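Long-range contact in putative ATP-grasp superfamily protein (Archaeoglobus fulgidus, PDB 3DF7), which is of unknown function but belongs to the ATP-grasp superfamily and so probably binds ATP: residues Ile16-Ala21 against Val292-Tyr297. Numbering follows the deposited sequence.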
# COMPACT_ATOMS: atom_id res chain seq x y z
N ILE A 16 -1.46 -17.08 2.23
CA ILE A 16 -0.09 -16.58 2.34
C ILE A 16 0.28 -16.64 3.81
O ILE A 16 -0.59 -16.83 4.66
CB ILE A 16 0.03 -15.12 1.84
CG1 ILE A 16 -0.85 -14.21 2.69
CG2 ILE A 16 -0.37 -15.03 0.37
CD1 ILE A 16 -0.70 -12.74 2.36
N GLU A 17 1.57 -16.48 4.12
CA GLU A 17 2.01 -16.53 5.51
C GLU A 17 1.21 -15.53 6.36
O GLU A 17 0.93 -14.42 5.92
CB GLU A 17 3.51 -16.23 5.60
CG GLU A 17 3.92 -14.88 5.03
CD GLU A 17 5.42 -14.74 4.94
OE1 GLU A 17 6.05 -15.53 4.20
OE2 GLU A 17 5.99 -13.85 5.61
N ASP A 18 0.86 -15.94 7.58
CA ASP A 18 0.06 -15.12 8.49
C ASP A 18 0.61 -13.72 8.74
O ASP A 18 -0.16 -12.77 8.86
CB ASP A 18 -0.10 -15.82 9.83
CG ASP A 18 -0.61 -17.24 9.69
OD1 ASP A 18 -1.27 -17.54 8.67
OD2 ASP A 18 -0.37 -18.05 10.61
N SER A 19 1.93 -13.60 8.83
CA SER A 19 2.57 -12.31 9.07
C SER A 19 2.11 -11.26 8.07
O SER A 19 1.78 -10.13 8.45
CB SER A 19 4.09 -12.45 9.01
OG SER A 19 4.71 -11.18 9.12
N THR A 20 2.11 -11.63 6.80
CA THR A 20 1.70 -10.72 5.73
C THR A 20 0.19 -10.71 5.60
O THR A 20 -0.41 -9.68 5.28
CB THR A 20 2.31 -11.15 4.37
OG1 THR A 20 3.73 -11.17 4.46
CG2 THR A 20 1.89 -10.19 3.26
N ALA A 21 -0.43 -11.85 5.85
CA ALA A 21 -1.88 -11.98 5.76
C ALA A 21 -2.62 -11.05 6.70
O ALA A 21 -3.69 -10.53 6.36
CB ALA A 21 -2.29 -13.42 6.02
N VAL A 292 -7.49 -6.93 13.89
CA VAL A 292 -7.73 -8.20 13.19
C VAL A 292 -6.62 -9.17 13.55
O VAL A 292 -5.54 -8.75 13.97
CB VAL A 292 -7.75 -8.05 11.64
CG1 VAL A 292 -8.91 -7.16 11.21
CG2 VAL A 292 -6.42 -7.50 11.13
N SER A 293 -6.89 -10.46 13.38
CA SER A 293 -5.90 -11.49 13.69
C SER A 293 -5.88 -12.55 12.59
O SER A 293 -6.88 -12.79 11.92
CB SER A 293 -6.23 -12.18 15.01
OG SER A 293 -6.40 -11.26 16.07
N VAL A 294 -4.72 -13.18 12.42
CA VAL A 294 -4.53 -14.27 11.47
C VAL A 294 -3.53 -15.19 12.15
O VAL A 294 -2.35 -14.85 12.29
CB VAL A 294 -3.96 -13.79 10.12
CG1 VAL A 294 -3.66 -15.00 9.23
CG2 VAL A 294 -4.96 -12.88 9.41
N GLY A 295 -3.99 -16.36 12.57
CA GLY A 295 -3.10 -17.28 13.26
C GLY A 295 -2.69 -16.63 14.57
O GLY A 295 -3.55 -16.13 15.30
N ASP A 296 -1.39 -16.61 14.85
CA ASP A 296 -0.88 -16.01 16.08
C ASP A 296 -0.50 -14.54 15.88
O ASP A 296 -0.02 -13.89 16.80
CB ASP A 296 0.34 -16.78 16.60
CG ASP A 296 0.00 -18.19 17.03
OD1 ASP A 296 -0.94 -18.36 17.84
OD2 ASP A 296 0.69 -19.13 16.58
N TYR A 297 -0.72 -14.03 14.67
CA TYR A 297 -0.40 -12.65 14.36
C TYR A 297 -1.58 -11.71 14.54
O TYR A 297 -2.72 -12.05 14.20
CB TYR A 297 0.13 -12.54 12.92
CG TYR A 297 1.59 -12.93 12.77
CD1 TYR A 297 2.60 -12.01 13.01
CD2 TYR A 297 1.95 -14.22 12.41
CE1 TYR A 297 3.94 -12.36 12.89
CE2 TYR A 297 3.29 -14.60 12.29
CZ TYR A 297 4.28 -13.66 12.53
OH TYR A 297 5.60 -14.01 12.42
O HOH W 1 0.47 -17.82 13.01
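The phenol ring of Tyr-297 lies flat against the first turn of helix 18-35, with Ser-19 spread over one face. The CA of Ser-19 sits over the centre of the Tyr-297 ring, and its CB makes a CH-pi contact 3.9 Å from the centroid of that ring, 18° off the normal. A short side chain such as serine's probably lets the ring settle this close to the helix backbone, while its OG is hydrogen-bonded elsewhere in the structure. The Asp-18 CB reaches the same ring obliquely at CD2, and Lys-285 adds a cation-pi interaction. Trimming Tyr-297 to an alanine would probably open a gap beside Ser-19 and leave Lys-285 without its aromatic partner.

Tyr-297 ends a type II' beta turn that begins at Val-294 and joins strands 292-294 and 297-303 as a beta hairpin at one margin of the large antiparallel sheet; the contact thus sets this hairpin against the helix N-terminus, where Glu-17 is the N-cap residue.

Val-294 supplies the apolar part of the contact: its CG1, placed anti to the backbone N (chi1 174°), packs 3.8 Å from the CB of buried Ala-21, whose small methyl admits the branched valine, and also lies 3.5 Å from Asp-18 OD1. Gly-295 takes a positive phi of 66°, and a side chain there would run into the Asp-18 carboxylate. That carboxylate accepts a hydrogen bond from a water, 2.6 Å from Asp-18 OD2, which in turn accepts from the Asp-296 N at 2.9 Å and so bridges helix start and turn.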